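Local coordinates for putative sugar ABC transporter, substrate-binding protein (Clostridium phytofermentans, PDB 4WZZ) that binds L-rhamnose as the solute-binding component of an ABC transporter and probably delivers the sugar to the membrane permease for uptake, at residues A[194-199]-A[295-300]; A[166-171]-A[198-203]; A[136-141]-A[312-317]; A[74-79]-A[308-313]. All blocks are in the same frame, centred on the assembly; numbering follows the deposited sequence.

Contact 1. Residues A[194-199]-A[295-300]; sequences NAWIDG and FLWNPI. With RAM (alpha-L-rhamnopyranose), chain B.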
loop_
_atom_site.group_PDB
_atom_site.type_symbol
_atom_site.label_atom_id
_atom_site.label_comp_id
_atom_site.label_asym_id
_atom_site.label_seq_id
_atom_site.Cartn_x
_atom_site.Cartn_y
_atom_site.Cartn_z
ATOM N N ASN A 194 -4.589 5.095 6.520
ATOM C CA ASN A 194 -5.072 6.291 7.184
ATOM C C ASN A 194 -4.912 7.539 6.296
ATOM O O ASN A 194 -5.781 8.434 6.301
ATOM C CB ASN A 194 -4.372 6.469 8.527
ATOM C CG ASN A 194 -4.890 5.496 9.575
ATOM O OD1 ASN A 194 -5.946 4.868 9.403
ATOM N ND2 ASN A 194 -4.152 5.367 10.668
ATOM N N ALA A 195 -3.819 7.605 5.530
ATOM C CA ALA A 195 -3.599 8.713 4.606
ATOM C C ALA A 195 -4.606 8.705 3.456
ATOM O O ALA A 195 -5.133 9.768 3.067
ATOM C CB ALA A 195 -2.163 8.707 4.081
ATOM N N TRP A 196 -4.879 7.521 2.912
ATOM C CA TRP A 196 -5.875 7.410 1.850
ATOM C C TRP A 196 -7.258 7.774 2.355
ATOM O O TRP A 196 -8.033 8.420 1.648
ATOM C CB TRP A 196 -5.882 6.009 1.248
ATOM C CG TRP A 196 -4.566 5.662 0.605
ATOM C CD1 TRP A 196 -3.726 6.509 -0.053
ATOM C CD2 TRP A 196 -3.942 4.381 0.587
ATOM N NE1 TRP A 196 -2.613 5.828 -0.494
ATOM C CE2 TRP A 196 -2.725 4.513 -0.103
ATOM C CE3 TRP A 196 -4.290 3.132 1.102
ATOM C CZ2 TRP A 196 -1.853 3.427 -0.307
ATOM C CZ3 TRP A 196 -3.444 2.080 0.894
ATOM C CH2 TRP A 196 -2.241 2.229 0.205
ATOM N N ILE A 197 -7.587 7.320 3.553
ATOM C CA ILE A 197 -8.900 7.599 4.131
ATOM C C ILE A 197 -9.033 9.089 4.429
ATOM O O ILE A 197 -10.052 9.705 4.129
ATOM C CB ILE A 197 -9.153 6.756 5.378
ATOM C CG1 ILE A 197 -9.264 5.290 4.993
ATOM C CG2 ILE A 197 -10.468 7.194 6.075
ATOM C CD1 ILE A 197 -9.052 4.318 6.159
ATOM N N ASP A 198 -7.984 9.697 4.973
ATOM C CA ASP A 198 -8.020 11.138 5.182
ATOM C C ASP A 198 -8.161 11.861 3.857
ATOM O O ASP A 198 -8.896 12.853 3.754
ATOM C CB ASP A 198 -6.769 11.603 5.900
ATOM C CG ASP A 198 -6.792 11.267 7.385
ATOM O OD1 ASP A 198 -7.890 10.975 7.928
ATOM O OD2 ASP A 198 -5.710 11.288 8.009
ATOM N N GLY A 199 -7.446 11.378 2.847
ATOM C CA GLY A 199 -7.551 11.934 1.515
ATOM C C GLY A 199 -8.975 11.847 0.984
ATOM O O GLY A 199 -9.485 12.804 0.383
ATOM N N PHE A 295 -8.313 -0.400 -8.189
ATOM C CA PHE A 295 -7.033 0.207 -8.532
ATOM C C PHE A 295 -5.890 -0.435 -7.779
ATOM O O PHE A 295 -6.048 -0.933 -6.672
ATOM C CB PHE A 295 -7.040 1.707 -8.182
ATOM C CG PHE A 295 -8.169 2.456 -8.812
ATOM C CD1 PHE A 295 -9.422 2.448 -8.229
ATOM C CD2 PHE A 295 -7.986 3.155 -9.995
ATOM C CE1 PHE A 295 -10.475 3.101 -8.818
ATOM C CE2 PHE A 295 -9.056 3.824 -10.568
ATOM C CZ PHE A 295 -10.278 3.783 -9.983
ATOM N N LEU A 296 -4.708 -0.378 -8.373
ATOM C CA LEU A 296 -3.500 -0.644 -7.608
ATOM C C LEU A 296 -2.332 -0.014 -8.350
ATOM O O LEU A 296 -2.464 1.103 -8.871
ATOM C CB LEU A 296 -3.326 -2.155 -7.345
ATOM C CG LEU A 296 -2.491 -2.484 -6.091
ATOM C CD1 LEU A 296 -3.296 -2.243 -4.819
ATOM C CD2 LEU A 296 -1.953 -3.925 -6.142
ATOM N N TRP A 297 -1.218 -0.734 -8.398
ATOM C CA TRP A 297 0.094 -0.282 -8.869
ATOM C C TRP A 297 0.905 -1.561 -8.809
ATOM O O TRP A 297 0.429 -2.560 -8.280
ATOM C CB TRP A 297 0.709 0.809 -7.951
ATOM C CG TRP A 297 0.735 0.351 -6.555
ATOM C CD1 TRP A 297 1.636 -0.477 -5.973
ATOM C CD2 TRP A 297 -0.255 0.637 -5.571
ATOM N NE1 TRP A 297 1.282 -0.718 -4.669
ATOM C CE2 TRP A 297 0.111 -0.052 -4.400
ATOM C CE3 TRP A 297 -1.408 1.417 -5.568
ATOM C CZ2 TRP A 297 -0.648 0.015 -3.226
ATOM C CZ3 TRP A 297 -2.144 1.497 -4.404
ATOM C CH2 TRP A 297 -1.772 0.787 -3.253
ATOM N N ASN A 298 2.126 -1.562 -9.333
ATOM C CA ASN A 298 2.887 -2.791 -9.362
ATOM C C ASN A 298 3.709 -2.943 -8.086
ATOM O O ASN A 298 4.681 -2.210 -7.893
ATOM C CB ASN A 298 3.794 -2.823 -10.604
ATOM C CG ASN A 298 4.499 -4.151 -10.783
ATOM O OD1 ASN A 298 4.833 -4.829 -9.816
ATOM N ND2 ASN A 298 4.761 -4.522 -12.040
ATOM N N PRO A 299 3.324 -3.891 -7.214
ATOM C CA PRO A 299 4.043 -4.023 -5.935
ATOM C C PRO A 299 5.480 -4.503 -6.106
ATOM O O PRO A 299 6.345 -4.228 -5.269
ATOM C CB PRO A 299 3.218 -5.041 -5.154
ATOM C CG PRO A 299 2.531 -5.854 -6.216
ATOM C CD PRO A 299 2.268 -4.915 -7.369
ATOM N N ILE A 300 5.727 -5.249 -7.176
ATOM C CA ILE A 300 7.073 -5.714 -7.467
ATOM C C ILE A 300 7.964 -4.516 -7.804
ATOM O O ILE A 300 9.076 -4.371 -7.299
ATOM C CB ILE A 300 7.082 -6.719 -8.627
ATOM C CG1 ILE A 300 6.180 -7.904 -8.292
ATOM C CG2 ILE A 300 8.494 -7.181 -8.908
ATOM C CD1 ILE A 300 5.978 -8.850 -9.432
HETATM C C1 RAM B . -2.359 -4.332 1.742
HETATM C C2 RAM B . -1.357 -3.612 2.636
HETATM C C3 RAM B . -0.502 -2.608 1.863
HETATM C C4 RAM B . -1.366 -1.722 0.971
HETATM C C5 RAM B . -2.294 -2.575 0.109
HETATM C C6 RAM B . -3.242 -1.720 -0.716
HETATM O O1 RAM B . -1.675 -5.214 0.923
HETATM O O2 RAM B . -2.112 -2.981 3.623
HETATM O O3 RAM B . 0.240 -1.864 2.826
HETATM O O4 RAM B . -0.537 -0.917 0.153
HETATM O O5 RAM B . -3.067 -3.434 0.905
#

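Contact 2. Residues A[166-171]-A[198-203]; sequences ALMDAI and DGMKTV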
loop_
_atom_site.group_PDB
_atom_site.type_symbol
_atom_site.label_atom_id
_atom_site.label_comp_id
_atom_site.label_asym_id
_atom_site.label_seq_id
_atom_site.Cartn_x
_atom_site.Cartn_y
_atom_site.Cartn_z
ATOM N N ALA A 166 -9.208 8.720 -7.113
ATOM C CA ALA A 166 -9.659 7.583 -7.913
ATOM C C ALA A 166 -10.764 6.848 -7.175
ATOM O O ALA A 166 -11.793 6.480 -7.748
ATOM C CB ALA A 166 -8.491 6.622 -8.183
ATOM N N LEU A 167 -10.553 6.596 -5.890
ATOM C CA LEU A 167 -11.543 5.876 -5.120
ATOM C C LEU A 167 -12.848 6.634 -4.964
ATOM O O LEU A 167 -13.917 6.055 -5.098
ATOM C CB LEU A 167 -10.956 5.464 -3.762
ATOM C CG LEU A 167 -9.834 4.406 -3.860
ATOM C CD1 LEU A 167 -9.249 4.109 -2.505
ATOM C CD2 LEU A 167 -10.329 3.132 -4.529
HETATM N N MSE A 168 -12.781 7.935 -4.691
HETATM C CA MSE A 168 -14.026 8.696 -4.529
HETATM C C MSE A 168 -14.810 8.707 -5.832
HETATM O O MSE A 168 -16.032 8.561 -5.822
HETATM C CB MSE A 168 -13.788 10.122 -4.045
HETATM C CG MSE A 168 -13.432 10.232 -2.568
HETATM SE SE MSE A 168 -14.675 9.255 -1.362
HETATM C CE MSE A 168 -16.377 9.899 -2.082
ATOM N N ASP A 169 -14.119 8.901 -6.951
ATOM C CA ASP A 169 -14.792 8.908 -8.250
ATOM C C ASP A 169 -15.373 7.535 -8.546
ATOM O O ASP A 169 -16.470 7.443 -9.099
ATOM C CB ASP A 169 -13.850 9.361 -9.369
ATOM C CG ASP A 169 -13.565 10.869 -9.332
ATOM O OD1 ASP A 169 -14.379 11.621 -8.747
ATOM O OD2 ASP A 169 -12.523 11.309 -9.881
ATOM N N ALA A 170 -14.681 6.463 -8.139
ATOM C CA ALA A 170 -15.218 5.125 -8.286
ATOM C C ALA A 170 -16.487 4.943 -7.491
ATOM O O ALA A 170 -17.490 4.429 -7.996
ATOM C CB ALA A 170 -14.188 4.071 -7.874
ATOM N N ILE A 171 -16.477 5.376 -6.237
ATOM C CA ILE A 171 -17.681 5.250 -5.413
ATOM C C ILE A 171 -18.845 6.023 -6.030
ATOM O O ILE A 171 -19.962 5.523 -6.106
ATOM C CB ILE A 171 -17.413 5.708 -3.970
ATOM C CG1 ILE A 171 -16.421 4.753 -3.269
ATOM C CG2 ILE A 171 -18.702 5.773 -3.191
ATOM C CD1 ILE A 171 -15.558 5.458 -2.231
ATOM N N ASP A 198 -7.984 9.697 4.973
ATOM C CA ASP A 198 -8.020 11.138 5.182
ATOM C C ASP A 198 -8.161 11.861 3.857
ATOM O O ASP A 198 -8.896 12.853 3.754
ATOM C CB ASP A 198 -6.769 11.603 5.900
ATOM C CG ASP A 198 -6.792 11.267 7.385
ATOM O OD1 ASP A 198 -7.890 10.975 7.928
ATOM O OD2 ASP A 198 -5.710 11.288 8.009
ATOM N N GLY A 199 -7.446 11.378 2.847
ATOM C CA GLY A 199 -7.551 11.934 1.515
ATOM C C GLY A 199 -8.975 11.847 0.984
ATOM O O GLY A 199 -9.485 12.804 0.383
HETATM N N MSE A 200 -9.620 10.698 1.171
HETATM C CA MSE A 200 -10.978 10.510 0.663
HETATM C C MSE A 200 -11.905 11.485 1.369
HETATM O O MSE A 200 -12.801 12.056 0.759
HETATM C CB MSE A 200 -11.438 9.058 0.871
HETATM C CG MSE A 200 -10.802 8.128 -0.091
HETATM SE SE MSE A 200 -11.656 6.345 0.100
HETATM C CE MSE A 200 -10.326 5.527 1.254
ATOM N N LYS A 201 -11.697 11.669 2.661
ATOM C CA LYS A 201 -12.584 12.534 3.419
ATOM C C LYS A 201 -12.426 13.974 2.977
ATOM O O LYS A 201 -13.390 14.725 2.965
ATOM C CB LYS A 201 -12.379 12.346 4.914
ATOM C CG LYS A 201 -12.903 10.953 5.376
ATOM C CD LYS A 201 -12.843 10.772 6.870
ATOM C CE LYS A 201 -11.436 10.943 7.370
ATOM N NZ LYS A 201 -11.318 10.513 8.785
ATOM N N THR A 202 -11.211 14.363 2.604
ATOM C CA THR A 202 -11.017 15.696 2.028
ATOM C C THR A 202 -11.674 15.819 0.648
ATOM O O THR A 202 -12.391 16.783 0.378
ATOM C CB THR A 202 -9.511 16.031 1.983
ATOM O OG1 THR A 202 -9.009 16.098 3.328
ATOM C CG2 THR A 202 -9.228 17.370 1.285
ATOM N N VAL A 203 -11.425 14.858 -0.237
ATOM C CA VAL A 203 -11.969 14.883 -1.581
ATOM C C VAL A 203 -13.498 14.923 -1.542
ATOM O O VAL A 203 -14.141 15.656 -2.302
ATOM C CB VAL A 203 -11.489 13.643 -2.361
ATOM C CG1 VAL A 203 -12.230 13.493 -3.692
ATOM C CG2 VAL A 203 -10.007 13.712 -2.590
#

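Contact 3. Residues A[136-141]-A[312-317]; sequences GIHVLS and SLVNGT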
loop_
_atom_site.group_PDB
_atom_site.type_symbol
_atom_site.label_atom_id
_atom_site.label_comp_id
_atom_site.label_asym_id
_atom_site.label_seq_id
_atom_site.Cartn_x
_atom_site.Cartn_y
_atom_site.Cartn_z
ATOM N N GLY A 136 24.350 3.611 12.597
ATOM C CA GLY A 136 24.825 3.865 11.247
ATOM C C GLY A 136 24.001 3.202 10.155
ATOM O O GLY A 136 24.429 3.121 9.008
ATOM N N ILE A 137 22.807 2.740 10.491
ATOM C CA ILE A 137 21.945 2.103 9.498
ATOM C C ILE A 137 21.044 3.099 8.749
ATOM O O ILE A 137 20.327 3.891 9.351
ATOM C CB ILE A 137 21.073 1.031 10.154
ATOM C CG1 ILE A 137 21.973 0.012 10.856
ATOM C CG2 ILE A 137 20.157 0.368 9.103
ATOM C CD1 ILE A 137 21.248 -1.054 11.673
ATOM N N HIS A 138 21.106 3.053 7.424
ATOM C CA HIS A 138 20.226 3.862 6.596
ATOM C C HIS A 138 18.807 3.351 6.736
ATOM O O HIS A 138 18.555 2.173 6.516
ATOM C CB HIS A 138 20.635 3.766 5.127
ATOM C CG HIS A 138 21.994 4.331 4.847
ATOM N ND1 HIS A 138 22.191 5.649 4.505
ATOM C CD2 HIS A 138 23.216 3.752 4.842
ATOM C CE1 HIS A 138 23.484 5.868 4.330
ATOM N NE2 HIS A 138 24.128 4.730 4.522
ATOM N N VAL A 139 17.877 4.236 7.082
ATOM C CA VAL A 139 16.471 3.828 7.137
ATOM C C VAL A 139 15.667 4.464 6.006
ATOM O O VAL A 139 15.671 5.684 5.841
ATOM C CB VAL A 139 15.825 4.174 8.481
ATOM C CG1 VAL A 139 14.344 3.743 8.472
ATOM C CG2 VAL A 139 16.564 3.505 9.621
ATOM N N LEU A 140 14.984 3.619 5.247
ATOM C CA LEU A 140 14.103 4.030 4.158
ATOM C C LEU A 140 12.729 3.432 4.468
ATOM O O LEU A 140 12.634 2.412 5.142
ATOM C CB LEU A 140 14.648 3.467 2.837
ATOM C CG LEU A 140 13.835 3.592 1.562
ATOM C CD1 LEU A 140 14.745 3.766 0.375
ATOM C CD2 LEU A 140 12.937 2.363 1.381
ATOM N N SER A 141 11.668 4.079 4.011
ATOM C CA SER A 141 10.339 3.534 4.221
ATOM C C SER A 141 9.693 3.355 2.855
ATOM O O SER A 141 10.018 4.091 1.924
ATOM C CB SER A 141 9.558 4.490 5.126
ATOM O OG SER A 141 8.257 4.049 5.386
ATOM N N SER A 312 21.074 3.600 -3.388
ATOM C CA SER A 312 21.524 4.975 -3.616
ATOM C C SER A 312 21.883 5.677 -2.310
ATOM O O SER A 312 22.868 6.414 -2.251
ATOM C CB SER A 312 20.475 5.762 -4.391
ATOM O OG SER A 312 20.335 5.232 -5.696
ATOM N N LEU A 313 21.091 5.441 -1.265
ATOM C CA LEU A 313 21.436 5.885 0.085
ATOM C C LEU A 313 22.746 5.282 0.596
ATOM O O LEU A 313 23.583 5.997 1.162
ATOM C CB LEU A 313 20.319 5.542 1.070
ATOM C CG LEU A 313 19.014 6.333 0.985
ATOM C CD1 LEU A 313 17.962 5.694 1.880
ATOM C CD2 LEU A 313 19.198 7.809 1.350
ATOM N N VAL A 314 22.924 3.974 0.415
ATOM C CA VAL A 314 24.131 3.314 0.908
ATOM C C VAL A 314 25.373 3.792 0.152
ATOM O O VAL A 314 26.449 3.951 0.742
ATOM C CB VAL A 314 24.017 1.768 0.803
ATOM C CG1 VAL A 314 25.381 1.088 1.056
ATOM C CG2 VAL A 314 22.958 1.236 1.770
ATOM N N ASN A 315 25.234 4.002 -1.150
ATOM C CA ASN A 315 26.364 4.419 -1.970
ATOM C C ASN A 315 26.557 5.935 -1.953
ATOM O O ASN A 315 27.537 6.446 -2.494
ATOM C CB ASN A 315 26.211 3.911 -3.407
ATOM C CG ASN A 315 26.506 2.427 -3.540
ATOM O OD1 ASN A 315 26.958 1.778 -2.591
ATOM N ND2 ASN A 315 26.264 1.882 -4.724
ATOM N N GLY A 316 25.618 6.646 -1.331
ATOM C CA GLY A 316 25.726 8.078 -1.131
ATOM C C GLY A 316 25.352 8.910 -2.345
ATOM O O GLY A 316 25.650 10.099 -2.386
ATOM N N THR A 317 24.713 8.285 -3.331
ATOM C CA THR A 317 24.263 8.964 -4.547
ATOM C C THR A 317 23.084 9.909 -4.252
ATOM O O THR A 317 22.846 10.879 -4.974
ATOM C CB THR A 317 23.842 7.917 -5.617
ATOM O OG1 THR A 317 25.012 7.293 -6.164
ATOM C CG2 THR A 317 23.049 8.560 -6.752
HETATM O O HOH W 1 26.571 3.685 3.627
#

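Contact 4. Residues A[74-79]-A[308-313]; sequences EGYKQV and YASISL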
loop_
_atom_site.group_PDB
_atom_site.type_symbol
_atom_site.label_atom_id
_atom_site.label_comp_id
_atom_site.label_asym_id
_atom_site.label_seq_id
_atom_site.Cartn_x
_atom_site.Cartn_y
_atom_site.Cartn_z
ATOM N N GLU A 74 9.742 -9.524 -2.895
ATOM C CA GLU A 74 10.369 -10.183 -4.045
ATOM C C GLU A 74 11.070 -9.168 -4.951
ATOM O O GLU A 74 12.218 -9.374 -5.371
ATOM C CB GLU A 74 9.297 -10.930 -4.843
ATOM C CG GLU A 74 9.756 -11.474 -6.202
ATOM C CD GLU A 74 8.578 -11.859 -7.111
ATOM O OE1 GLU A 74 7.614 -12.497 -6.612
ATOM O OE2 GLU A 74 8.613 -11.519 -8.322
ATOM N N GLY A 75 10.376 -8.074 -5.247
ATOM C CA GLY A 75 10.906 -7.040 -6.115
ATOM C C GLY A 75 12.101 -6.364 -5.477
ATOM O O GLY A 75 13.046 -5.988 -6.164
ATOM N N TYR A 76 12.051 -6.198 -4.154
ATOM C CA TYR A 76 13.135 -5.559 -3.421
ATOM C C TYR A 76 14.375 -6.465 -3.462
ATOM O O TYR A 76 15.482 -6.029 -3.809
ATOM C CB TYR A 76 12.716 -5.311 -1.966
ATOM C CG TYR A 76 13.684 -4.435 -1.193
ATOM C CD1 TYR A 76 13.566 -3.061 -1.207
ATOM C CD2 TYR A 76 14.715 -5.004 -0.455
ATOM C CE1 TYR A 76 14.476 -2.259 -0.501
ATOM C CE2 TYR A 76 15.605 -4.232 0.244
ATOM C CZ TYR A 76 15.477 -2.856 0.218
ATOM O OH TYR A 76 16.396 -2.108 0.922
ATOM N N LYS A 77 14.169 -7.724 -3.105
ATOM C CA LYS A 77 15.239 -8.710 -3.081
ATOM C C LYS A 77 15.865 -8.872 -4.467
ATOM O O LYS A 77 17.086 -8.957 -4.604
ATOM C CB LYS A 77 14.721 -10.048 -2.570
ATOM C CG LYS A 77 15.724 -11.205 -2.693
ATOM C CD LYS A 77 15.086 -12.478 -2.202
ATOM C CE LYS A 77 15.997 -13.686 -2.391
ATOM N NZ LYS A 77 16.187 -14.470 -1.137
ATOM N N GLN A 78 15.028 -8.890 -5.496
ATOM C CA GLN A 78 15.524 -9.126 -6.843
ATOM C C GLN A 78 16.569 -8.082 -7.226
ATOM O O GLN A 78 17.656 -8.415 -7.724
ATOM C CB GLN A 78 14.359 -9.134 -7.824
ATOM C CG GLN A 78 14.712 -9.707 -9.169
ATOM C CD GLN A 78 15.291 -8.663 -10.086
ATOM O OE1 GLN A 78 16.380 -8.830 -10.652
ATOM N NE2 GLN A 78 14.562 -7.569 -10.245
ATOM N N VAL A 79 16.260 -6.817 -6.969
ATOM C CA VAL A 79 17.165 -5.727 -7.349
ATOM C C VAL A 79 18.409 -5.684 -6.464
ATOM O O VAL A 79 19.531 -5.505 -6.961
ATOM C CB VAL A 79 16.432 -4.352 -7.352
ATOM C CG1 VAL A 79 17.413 -3.187 -7.400
ATOM C CG2 VAL A 79 15.486 -4.268 -8.543
ATOM N N TYR A 308 16.395 0.272 -5.422
ATOM C CA TYR A 308 17.303 1.211 -6.084
ATOM C C TYR A 308 17.608 2.400 -5.176
ATOM O O TYR A 308 18.758 2.873 -5.097
ATOM C CB TYR A 308 16.741 1.688 -7.423
ATOM C CG TYR A 308 16.773 0.634 -8.502
ATOM C CD1 TYR A 308 17.974 0.084 -8.923
ATOM C CD2 TYR A 308 15.598 0.191 -9.112
ATOM C CE1 TYR A 308 18.014 -0.879 -9.913
ATOM C CE2 TYR A 308 15.628 -0.764 -10.105
ATOM C CZ TYR A 308 16.840 -1.295 -10.506
ATOM O OH TYR A 308 16.892 -2.257 -11.488
ATOM N N ALA A 309 16.583 2.896 -4.486
ATOM C CA ALA A 309 16.742 4.047 -3.608
ATOM C C ALA A 309 17.576 3.680 -2.383
ATOM O O ALA A 309 18.411 4.473 -1.923
ATOM C CB ALA A 309 15.374 4.610 -3.191
ATOM N N SER A 310 17.384 2.461 -1.878
ATOM C CA SER A 310 18.179 1.971 -0.764
ATOM C C SER A 310 19.665 1.917 -1.137
ATOM O O SER A 310 20.530 2.344 -0.377
ATOM C CB SER A 310 17.734 0.558 -0.384
ATOM O OG SER A 310 16.399 0.572 0.089
ATOM N N ILE A 311 19.958 1.356 -2.306
ATOM C CA ILE A 311 21.341 1.269 -2.771
ATOM C C ILE A 311 21.911 2.665 -2.934
ATOM O O ILE A 311 23.086 2.895 -2.642
ATOM C CB ILE A 311 21.454 0.513 -4.092
ATOM C CG1 ILE A 311 21.044 -0.953 -3.889
ATOM C CG2 ILE A 311 22.903 0.558 -4.618
ATOM C CD1 ILE A 311 20.845 -1.727 -5.173
ATOM N N SER A 312 21.074 3.600 -3.388
ATOM C CA SER A 312 21.524 4.975 -3.616
ATOM C C SER A 312 21.883 5.677 -2.310
ATOM O O SER A 312 22.868 6.414 -2.251
ATOM C CB SER A 312 20.475 5.762 -4.391
ATOM O OG SER A 312 20.335 5.232 -5.696
ATOM N N LEU A 313 21.091 5.441 -1.265
ATOM C CA LEU A 313 21.436 5.885 0.085
ATOM C C LEU A 313 22.746 5.282 0.596
ATOM O O LEU A 313 23.583 5.997 1.162
ATOM C CB LEU A 313 20.319 5.542 1.070
ATOM C CG LEU A 313 19.014 6.333 0.985
ATOM C CD1 LEU A 313 17.962 5.694 1.880
ATOM C CD2 LEU A 313 19.198 7.809 1.350
#

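Contact 1. Residues A[194-199]-A[295-300]
W196 and W297 reach toward each other from opposite directions and meet at the far corners of their benzo rings, CH2 of W196 lying 3.8 Å from CH2 of W297. The six-membered rings are inclined at 47° with centroids 5.8 Å apart, an oblique aromatic pair, and the area they bury on each other is small. The sugar lies at the junction of the two rings. Rhamnose O4 lies in the plane of each indole, at the rim, 3.6 Å from W196 CH2 and 3.5 Å from W297 CZ2, so both rings turn C-H edges to this hydroxyl. The methyl carbon C6 also nears W297, 3.9 Å from its CH2. W297 CG sits between the backbone N and the carbonyl carbon (chi1 53°), which folds the indole back over the preceding residue: L296 CG lies 3.8 Å above the centre of the ring. The indole is fixed further by NE1, which hydrogen-bonds to Y68 OH. I163 of helix 160-174 touches both tryptophans. Polar grip on the sugar comes from elsewhere, including D143, D222 and K62. W196 stands on helix 191-203, while W297 lies where strand 294-296 runs on to helix 299-315, so the pair forms an aromatic wall of the sugar pocket, characteristic of the carbohydrate-binding cleft of periplasmic binding proteins.

Contact 2. Residues A[166-171]-A[198-203]
Selenomethionine M168 slides past V203 in the opposite direction, bringing its CG to 3.7 Å from V203 CG1. The same CG lies 3.8 Å from the carbonyl O of M200, also a selenomethionine. Bends at chi2 and chi3 (-50° and -48°) curl the M168 chain so that its selenium rests against M200 CB, at 3.9 Å, the two side chains crossing at a slant. M200 answers with its own selenium, which lies 4.0 Å from L167 CB, and its terminal CE reaches the L167 CD1 branch. The helix segments approach to 9.6 Å between axes and cross at -58°, and M168 and M200, whose CA atoms are the nearest pair at 6.3 Å, fill the space between them. Both helices lie on the parallel sheet of a Rossmann-like lobe, where helix 191-203 forms the beta-alpha-beta crossover from strand 179-185 to 212-219. C245 of strand 243-246 touches both L167 and M200 from the sheet, and M168 also touches W181. Beyond helix 191-203 in the chain, Y209 packs on M168 and V203, and its OH hydrogen-bonds to D169 OD1. That carboxylate oxygen also makes a salt bridge with K208.

Contact 3. Residues A[136-141]-A[312-317]
H138 NE2 is joined to the carbonyl O of V314 through one water, which stands 2.8 Å from NE2 and donates to V314 O at 2.9 Å. The imidazole itself lies against the last turn of helix 299-315. V314 CA sits over one face of the ring in a CH-pi contact, 4.2 Å from the centroid and 24° off the normal, and L313 C lies over the same face, both atoms offset toward the rim. L313 O stands over this face as well, 3.2 Å from CE1 and almost directly above it, so the carbonyl oxygen meets the pi face, not a C-H edge. This carbonyl, at the C-terminal end of the helix, could favour positive charge on the imidazole, though K152 nearby would oppose it. With chi1 of -64° and chi2 of -90°, H138 turns its face toward the helix backbone. Two residues along, L140 meets the helix with its CD1 branch, 4.0 Å from L313 CD1; A306 and A309 also touch L140. The strand is itself tied to its neighbour, H138 and L140 both making backbone hydrogen bonds with I115. Ahead of it, G136 ends helix 126-134 in a Schellman motif. Strand 138-142 thus carries the tail of helix 299-315 on one face of the mixed sheet, the alpha-on-beta layering of a Rossmann-like periplasmic binding protein lobe.

Contact 4. Residues A[74-79]-A[308-313]
The Y308 ring carries the V79 isopropyl group on one face: CG1 stands 3.6 Å from the ring centroid and 17° off the normal, a CH-pi contact over the face, displaced somewhat toward the rim. V79 CG2 extends the cover toward the phenol end, 3.8 Å from Y308 CZ, and the two side chains cross at about a right angle. Y51 meets Y308 edge-to-face. The Y76 ring works differently, taking S310 OG at its edge near the ring plane. With CG anti to the backbone N (chi1 -170°), Y76 reaches over to helix 299-315, and its OH donates to S310 OG at 2.8 Å. I311 CD1 adds a looser contact, 4.3 Å from V79 CG1. The segment axes approach to 10.4 Å at a crossing angle of -46°, and Y57 of strand 56-60 underlies Y76, S310 and I311, so the two helices pack side by side on the same sheet. S310 OG bonds onward to the carbonyl O of A306. A serine that receives from a phenol and donates to a carbonyl satisfies the buried hydroxyls in one directed chain, in which each bond probably strengthens the other.

Helix 299-315 joins three of the contacts: contact 1 lies at its start, contacts 3 and 4 toward its end, sharing S312 and L313. These last two are 11 Å apart between centres and meet where L140 CD1 packs 3.6 Å from S310 OG. Contact 2 lies in the other lobe, 34 Å from contact 3 between centres. Contact 1 stands between the lobes at the rhamnose and touches contact 2 through F295 CE2 and A166 CB, 3.7 Å apart, and contact 4 through I300 CG2 and G75 CA, also 3.7 Å apart. Away from the pocket, L167 is about 9 Å, L140 about 13 Å and Y76 about 14 Å from the sugar, side chain to ligand.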